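Transcriptional regulator AcuR (Rhodobacter sphaeroides 2.4.1, PDB 3BRU) represses transcription of its own operon, probably by binding two operator sequences in the promoter through a TetR-type helix-turn-helix. Local coordinates at residues A139-D142 / D143-A146; R109-T112 / R113-E117; I82-Y85 / D86-A90. All coordinates share one frame; numbering follows the deposited sequence.

Overall arrangement
Followed from the N terminus, the chain first meets contact 3 (82-90) midway along helix 74-97, then contact 2 (109-117) on the next helix, 104-120, and last contact 1 (139-146), where a loop runs into helix 143-167. All three are local, each made within one continuous stretch; none nests in another and none crosses. Contact 3 is the middle member: Ile82 CD1 packs against Phe144 CD2 of contact 1 at 4.0 Å, and Phe89 CZ against Phe111 CE1 of contact 2 at 3.8 Å. Contacts 1 and 2 lie on opposite sides of the chain's centre, their centres about 29 Å apart. Helix 74-97 thus links both to helix 31-45 of the DNA-binding domain.

Contact 1 of 3, residues A139-D142 / D143-A146; sequences ALPD and DFRA
Pro141 and Phe144 carry the apolar half of this turn into a helix. The CD atom of Pro141 lies over one face of the Phe144 ring, 4.1 Å from its centroid, a CH-pi contact. Pro141 CG comes to 3.6 Å from Phe144 CE1, so the proline ring lies against that face with both CD and CG. Leu140 comes at the ring obliquely with one methyl, its CD1 3.8 Å from Phe144 CD2, and the two side chains cross at about a right angle. Phe144 CG is anti to its carbonyl carbon (chi1 -75°), which swings the ring back toward these two loop residues. The ring also meets Tyr48 edge-to-face and packs on Leu79 of helix 74-97. Replacing Phe144 by an alanine is likely to leave Pro141 and Tyr48 without their aromatic partner and to open a gap against helix 74-97.

Two main-chain bonds close the turn. Phe144 N donates to Pro141 O at 3.2 Å, and Arg145 N to Asp142 O at 3.3 Å; both donors stand well above the carbonyl planes. Asp142 O also accepts a hydrogen bond from a water, which in turn accepts one from Ala146 N and so bridges two residues four apart.

Charge adds a third tie. Arg145 NE forms a salt bridge with Asp142 OD2 at 3.2 Å, on the syn side of the oxygen but tilted from the carboxylate plane; the oxygen sits at the guanidinium edge, and the two planes are 42° apart. A bend at chi3 (-60°) folds the arginine into position, while its NH2 bonds Leu198 O of the second subunit.

The whole is a loop-to-helix entry in the C-terminal domain, where the opening turn of helix 143-167 is packed against helix 74-97 and the loop at Tyr48 in the DNA-binding region.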
loop_
_atom_site.group_PDB
_atom_site.type_symbol
_atom_site.label_atom_id
_atom_site.label_comp_id
_atom_site.label_asym_id
_atom_site.label_seq_id
_atom_site.Cartn_x
_atom_site.Cartn_y
_atom_site.Cartn_z
ATOM N N ALA A 139 -8.922 -4.890 10.102
ATOM C CA ALA A 139 -9.977 -4.246 10.893
ATOM C C ALA A 139 -11.358 -4.257 10.202
ATOM O O ALA A 139 -12.321 -3.673 10.722
ATOM C CB ALA A 139 -9.567 -2.823 11.287
ATOM N N LEU A 140 -11.448 -4.941 9.056
ATOM C CA LEU A 140 -12.650 -4.962 8.233
ATOM C C LEU A 140 -13.450 -6.236 8.423
ATOM O O LEU A 140 -12.879 -7.272 8.718
ATOM C CB LEU A 140 -12.285 -4.807 6.741
ATOM C CG LEU A 140 -11.655 -3.463 6.356
ATOM C CD1 LEU A 140 -11.464 -3.425 4.836
ATOM C CD2 LEU A 140 -12.441 -2.209 6.872
ATOM N N PRO A 141 -14.780 -6.164 8.213
ATOM C CA PRO A 141 -15.665 -7.357 8.175
ATOM C C PRO A 141 -15.147 -8.330 7.120
ATOM O O PRO A 141 -14.671 -7.872 6.081
ATOM C CB PRO A 141 -17.014 -6.783 7.704
ATOM C CG PRO A 141 -16.963 -5.319 8.036
ATOM C CD PRO A 141 -15.518 -4.909 7.939
ATOM N N ASP A 142 -15.210 -9.640 7.335
ATOM C CA ASP A 142 -14.563 -10.520 6.335
ATOM C C ASP A 142 -15.143 -10.574 4.902
ATOM O O ASP A 142 -14.432 -10.973 3.989
ATOM C CB ASP A 142 -14.141 -11.889 6.883
ATOM C CG ASP A 142 -12.593 -11.943 7.207
ATOM O OD1 ASP A 142 -12.166 -11.443 8.294
ATOM O OD2 ASP A 142 -11.798 -12.482 6.370
ATOM N N ASP A 143 -16.385 -10.117 4.711
ATOM C CA ASP A 143 -16.990 -9.871 3.367
ATOM C C ASP A 143 -16.114 -9.051 2.395
ATOM O O ASP A 143 -16.110 -9.271 1.183
ATOM C CB ASP A 143 -18.305 -9.094 3.531
ATOM C CG ASP A 143 -19.526 -9.994 3.547
ATOM O OD1 ASP A 143 -19.358 -11.226 3.680
ATOM O OD2 ASP A 143 -20.669 -9.482 3.420
ATOM N N PHE A 144 -15.400 -8.083 2.961
ATOM C CA PHE A 144 -14.586 -7.151 2.213
ATOM C C PHE A 144 -13.437 -7.838 1.460
ATOM O O PHE A 144 -13.120 -7.417 0.354
ATOM C CB PHE A 144 -14.056 -6.071 3.158
ATOM C CG PHE A 144 -15.092 -5.057 3.562
ATOM C CD1 PHE A 144 -16.260 -5.442 4.214
ATOM C CD2 PHE A 144 -14.910 -3.717 3.296
ATOM C CE1 PHE A 144 -17.228 -4.486 4.577
ATOM C CE2 PHE A 144 -15.865 -2.767 3.679
ATOM C CZ PHE A 144 -17.012 -3.159 4.328
ATOM N N ARG A 145 -12.844 -8.892 2.033
ATOM C CA ARG A 145 -11.706 -9.561 1.420
ATOM C C ARG A 145 -11.953 -9.946 -0.061
ATOM O O ARG A 145 -11.218 -9.499 -0.960
ATOM C CB ARG A 145 -11.240 -10.765 2.264
ATOM C CG ARG A 145 -9.770 -11.173 2.025
ATOM C CD ARG A 145 -9.242 -12.325 2.981
ATOM N NE ARG A 145 -9.317 -11.966 4.412
ATOM C CZ ARG A 145 -8.457 -11.164 5.046
ATOM N NH1 ARG A 145 -8.617 -10.862 6.339
ATOM N NH2 ARG A 145 -7.431 -10.645 4.396
ATOM N N ALA A 146 -12.992 -10.735 -0.308
ATOM C CA ALA A 146 -13.323 -11.192 -1.646
ATOM C C ALA A 146 -13.758 -10.032 -2.539
ATOM O O ALA A 146 -13.490 -10.027 -3.756
ATOM C CB ALA A 146 -14.426 -12.249 -1.572
HETATM O O HOH W 1 -14.358 -12.494 1.760
#

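Contact 2 of 3, residues R109-T112 / R113-E117; sequences RLFT and RMAEE
Met114, present as selenomethionine, folds back along the helix over Leu110, and each of its atoms meets the preceding turn. Its CB rests 3.5 Å from Leu110 O. With CG anti to the carbonyl carbon (chi1 -68°), the chain leans toward the same oxygen, and CG comes to 3.2 Å from Leu110 O and 4.0 Å from Leu110 CD1. The selenium follows, 4.1 Å from Leu110 CG, after which a bend at chi3 turns the methyl CE inward to 3.8 Å from Phe111 CA. The main-chain bond from Met114 N to Leu110 O is nearly straight, at 176°.

Two polar details lie elsewhere on the helix. Arg109 O is gripped twice from the same face of its plane, by Thr112 OG1 and by Arg113 N. Water 2 donates to both Thr112 O and Glu116 OE1, while Glu116 OE2 bonds His206.

Over one face of the Phe111 ring lies Ala115 CB, 4.3 Å from CE1. That ring is buried among Leu92, Leu93 and Ala96 of helix 74-97 and Phe185 and Trp189 of helix 178-199; Met114 also touches Ala96, and helix 203-212 touches Thr112 and Glu116.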
loop_
_atom_site.group_PDB
_atom_site.type_symbol
_atom_site.label_atom_id
_atom_site.label_comp_id
_atom_site.label_asym_id
_atom_site.label_seq_id
_atom_site.Cartn_x
_atom_site.Cartn_y
_atom_site.Cartn_z
ATOM N N ARG A 109 0.550 4.328 -20.338
ATOM C CA ARG A 109 1.119 5.624 -19.944
ATOM C C ARG A 109 0.046 6.700 -19.838
ATOM O O ARG A 109 0.117 7.528 -18.944
ATOM C CB ARG A 109 2.210 6.060 -20.917
ATOM C CG ARG A 109 3.458 5.170 -20.823
ATOM C CD ARG A 109 4.624 5.666 -21.720
ATOM N NE ARG A 109 4.818 4.825 -22.917
ATOM C CZ ARG A 109 4.473 5.151 -24.173
ATOM N NH1 ARG A 109 4.711 4.297 -25.171
ATOM N NH2 ARG A 109 3.885 6.326 -24.452
ATOM N N LEU A 110 -0.961 6.664 -20.724
ATOM C CA LEU A 110 -2.112 7.567 -20.612
ATOM C C LEU A 110 -2.887 7.381 -19.297
ATOM O O LEU A 110 -3.181 8.348 -18.625
ATOM C CB LEU A 110 -3.042 7.463 -21.830
ATOM C CG LEU A 110 -4.298 8.349 -21.771
ATOM C CD1 LEU A 110 -3.987 9.885 -21.822
ATOM C CD2 LEU A 110 -5.220 7.985 -22.879
ATOM N N PHE A 111 -3.187 6.137 -18.930
ATOM C CA PHE A 111 -3.858 5.836 -17.673
ATOM C C PHE A 111 -3.144 6.412 -16.452
ATOM O O PHE A 111 -3.776 7.048 -15.597
ATOM C CB PHE A 111 -4.086 4.330 -17.480
ATOM C CG PHE A 111 -4.286 3.957 -16.031
ATOM C CD1 PHE A 111 -5.488 4.223 -15.396
ATOM C CD2 PHE A 111 -3.244 3.400 -15.291
ATOM C CE1 PHE A 111 -5.655 3.929 -14.058
ATOM C CE2 PHE A 111 -3.398 3.099 -13.960
ATOM C CZ PHE A 111 -4.597 3.359 -13.335
ATOM N N THR A 112 -1.844 6.193 -16.362
ATOM C CA THR A 112 -1.045 6.701 -15.225
ATOM C C THR A 112 -0.916 8.226 -15.188
ATOM O O THR A 112 -0.827 8.828 -14.121
ATOM C CB THR A 112 0.365 6.050 -15.123
ATOM O OG1 THR A 112 1.131 6.380 -16.278
ATOM C CG2 THR A 112 0.257 4.556 -14.986
ATOM N N ARG A 113 -0.934 8.825 -16.363
ATOM C CA ARG A 113 -0.948 10.261 -16.529
ATOM C C ARG A 113 -2.267 10.881 -16.025
ATOM O O ARG A 113 -2.253 11.835 -15.246
ATOM C CB ARG A 113 -0.674 10.558 -17.998
ATOM C CG ARG A 113 -0.478 12.013 -18.349
ATOM C CD ARG A 113 0.427 12.131 -19.584
ATOM N NE ARG A 113 0.837 13.503 -19.920
ATOM C CZ ARG A 113 0.838 14.571 -19.103
ATOM N NH1 ARG A 113 1.220 15.761 -19.587
ATOM N NH2 ARG A 113 0.454 14.483 -17.823
HETATM N N MSE A 114 -3.382 10.312 -16.472
HETATM C CA MSE A 114 -4.745 10.611 -16.023
HETATM C C MSE A 114 -5.010 10.421 -14.541
HETATM O O MSE A 114 -5.634 11.277 -13.908
HETATM C CB MSE A 114 -5.749 9.747 -16.783
HETATM C CG MSE A 114 -5.849 10.105 -18.246
HETATM SE SE MSE A 114 -7.329 9.265 -19.211
HETATM C CE MSE A 114 -7.207 7.454 -18.513
ATOM N N ALA A 115 -4.584 9.281 -14.003
ATOM C CA ALA A 115 -4.736 8.994 -12.608
ATOM C C ALA A 115 -3.969 10.032 -11.799
ATOM O O ALA A 115 -4.469 10.515 -10.807
ATOM C CB ALA A 115 -4.269 7.549 -12.288
ATOM N N GLU A 116 -2.763 10.391 -12.226
ATOM C CA GLU A 116 -2.016 11.474 -11.567
ATOM C C GLU A 116 -2.733 12.838 -11.614
ATOM O O GLU A 116 -2.762 13.581 -10.616
ATOM C CB GLU A 116 -0.635 11.599 -12.183
ATOM C CG GLU A 116 0.214 12.745 -11.593
ATOM C CD GLU A 116 1.625 12.827 -12.203
ATOM O OE1 GLU A 116 2.065 11.825 -12.871
ATOM O OE2 GLU A 116 2.281 13.905 -12.034
ATOM N N GLU A 117 -3.301 13.169 -12.778
ATOM C CA GLU A 117 -4.099 14.384 -12.932
ATOM C C GLU A 117 -5.287 14.419 -11.986
ATOM O O GLU A 117 -5.594 15.469 -11.401
ATOM C CB GLU A 117 -4.564 14.563 -14.382
ATOM C CG GLU A 117 -3.427 15.003 -15.316
ATOM C CD GLU A 117 -3.716 14.775 -16.819
ATOM O OE1 GLU A 117 -4.792 14.218 -17.167
ATOM O OE2 GLU A 117 -2.858 15.187 -17.656
HETATM O O HOH W 2 2.114 9.253 -13.307
#

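Contact 3 of 3, residues I82-Y85 / D86-A90; sequences IEAY and DTYFA
The rings of Tyr85 and Phe89, one turn apart, lie side by side and point the same way, their planes only 20° from parallel. They are slid so far, with centroids 5.6 Å apart, that they barely overlap, and the real touch is made at the rim: Tyr85 OH comes to 3.7 Å from Phe89 CD1, approaching obliquely. In both residues the first torsion sets CG opposite the backbone N (chi1 -170° in Tyr85), which sends the two rings off the helix in the same direction. The third ring is turned differently. Tyr88 has Thr87 CB over one face, offset toward the rim, while Ala84 O approaches the ring obliquely, nearest to CD2. Beyond it, Tyr88 CE2 packs on Ala84 CB at 4.1 Å.

The backbone beneath is helical. Asp86 N gives Ile82 O a nearly straight bond, and Tyr88 N and Phe89 N bond Ala84 O and Tyr85 O in turn. Thr87 departs from this pattern: its N divides between Glu83 O and Ala84 O, each bond weak. Its OG1, held beside the backbone N by the first torsion, donates to Glu83 O at 3.3 Å.

Outside the segments, Trp155 of helix 143-167 meets both Tyr85 and Phe89, and Leu40 of helix 31-45 also packs on Tyr85. The chemistry is therefore divided: Ile82, Tyr85 and Phe89 present apolar and aromatic surface to neighbouring helices, and the hydroxyl of Thr87 gives Glu83 O a second donor, which probably compensates for the weak bond from Thr87 N.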
loop_
_atom_site.group_PDB
_atom_site.type_symbol
_atom_site.label_atom_id
_atom_site.label_comp_id
_atom_site.label_asym_id
_atom_site.label_seq_id
_atom_site.Cartn_x
_atom_site.Cartn_y
_atom_site.Cartn_z
ATOM N N ILE A 82 -17.434 0.109 -2.541
ATOM C CA ILE A 82 -16.545 -0.678 -3.393
ATOM C C ILE A 82 -17.203 -0.937 -4.771
ATOM O O ILE A 82 -16.564 -0.735 -5.800
ATOM C CB ILE A 82 -16.146 -2.022 -2.732
ATOM C CG1 ILE A 82 -15.265 -1.812 -1.514
ATOM C CG2 ILE A 82 -15.447 -2.947 -3.725
ATOM C CD1 ILE A 82 -15.303 -3.049 -0.578
ATOM N N GLU A 83 -18.467 -1.370 -4.789
ATOM C CA GLU A 83 -19.215 -1.521 -6.058
ATOM C C GLU A 83 -19.306 -0.221 -6.849
ATOM O O GLU A 83 -19.228 -0.239 -8.074
ATOM C CB GLU A 83 -20.604 -2.106 -5.832
ATOM C CG GLU A 83 -20.550 -3.545 -5.381
ATOM C CD GLU A 83 -21.850 -4.068 -4.715
ATOM O OE1 GLU A 83 -22.711 -3.259 -4.250
ATOM O OE2 GLU A 83 -22.011 -5.320 -4.658
ATOM N N ALA A 84 -19.428 0.912 -6.164
ATOM C CA ALA A 84 -19.526 2.205 -6.878
ATOM C C ALA A 84 -18.190 2.590 -7.502
ATOM O O ALA A 84 -18.140 3.059 -8.652
ATOM C CB ALA A 84 -20.039 3.328 -5.948
ATOM N N TYR A 85 -17.123 2.386 -6.727
ATOM C CA TYR A 85 -15.754 2.663 -7.129
ATOM C C TYR A 85 -15.332 1.738 -8.277
ATOM O O TYR A 85 -14.750 2.180 -9.254
ATOM C CB TYR A 85 -14.818 2.529 -5.932
ATOM C CG TYR A 85 -13.426 3.040 -6.205
ATOM C CD1 TYR A 85 -13.117 4.400 -6.058
ATOM C CD2 TYR A 85 -12.426 2.178 -6.637
ATOM C CE1 TYR A 85 -11.827 4.882 -6.298
ATOM C CE2 TYR A 85 -11.139 2.643 -6.903
ATOM C CZ TYR A 85 -10.848 3.989 -6.735
ATOM O OH TYR A 85 -9.586 4.436 -7.025
ATOM N N ASP A 86 -15.652 0.456 -8.183
ATOM C CA ASP A 86 -15.431 -0.422 -9.333
ATOM C C ASP A 86 -16.054 0.109 -10.647
ATOM O O ASP A 86 -15.458 -0.017 -11.705
ATOM C CB ASP A 86 -15.977 -1.820 -9.065
ATOM C CG ASP A 86 -15.419 -2.869 -10.046
ATOM O OD1 ASP A 86 -14.452 -2.598 -10.813
ATOM O OD2 ASP A 86 -15.932 -4.000 -10.031
ATOM N N THR A 87 -17.255 0.664 -10.577
ATOM C CA THR A 87 -17.973 1.116 -11.772
ATOM C C THR A 87 -17.334 2.368 -12.344
ATOM O O THR A 87 -17.132 2.476 -13.567
ATOM C CB THR A 87 -19.446 1.363 -11.469
ATOM O OG1 THR A 87 -20.052 0.099 -11.212
ATOM C CG2 THR A 87 -20.182 2.015 -12.657
ATOM N N TYR A 88 -16.968 3.291 -11.465
ATOM C CA TYR A 88 -16.501 4.560 -11.953
ATOM C C TYR A 88 -15.085 4.450 -12.446
ATOM O O TYR A 88 -14.729 5.042 -13.484
ATOM C CB TYR A 88 -16.790 5.672 -10.942
ATOM C CG TYR A 88 -18.320 5.727 -10.675
ATOM C CD1 TYR A 88 -19.242 5.626 -11.755
ATOM C CD2 TYR A 88 -18.840 5.818 -9.366
ATOM C CE1 TYR A 88 -20.624 5.635 -11.553
ATOM C CE2 TYR A 88 -20.232 5.827 -9.140
ATOM C CZ TYR A 88 -21.120 5.735 -10.243
ATOM O OH TYR A 88 -22.499 5.765 -10.050
ATOM N N PHE A 89 -14.302 3.615 -11.756
ATOM C CA PHE A 89 -12.934 3.341 -12.147
ATOM C C PHE A 89 -12.822 2.591 -13.460
ATOM O O PHE A 89 -11.878 2.837 -14.200
ATOM C CB PHE A 89 -12.228 2.530 -11.059
ATOM C CG PHE A 89 -10.748 2.618 -11.132
ATOM C CD1 PHE A 89 -10.081 3.732 -10.615
ATOM C CD2 PHE A 89 -9.996 1.609 -11.754
ATOM C CE1 PHE A 89 -8.679 3.812 -10.694
ATOM C CE2 PHE A 89 -8.607 1.695 -11.836
ATOM C CZ PHE A 89 -7.950 2.789 -11.298
ATOM N N ALA A 90 -13.745 1.656 -13.720
ATOM C CA ALA A 90 -13.797 0.942 -14.984
ATOM C C ALA A 90 -13.906 1.935 -16.143
ATOM O O ALA A 90 -13.300 1.712 -17.193
ATOM C CB ALA A 90 -14.955 -0.013 -15.011
#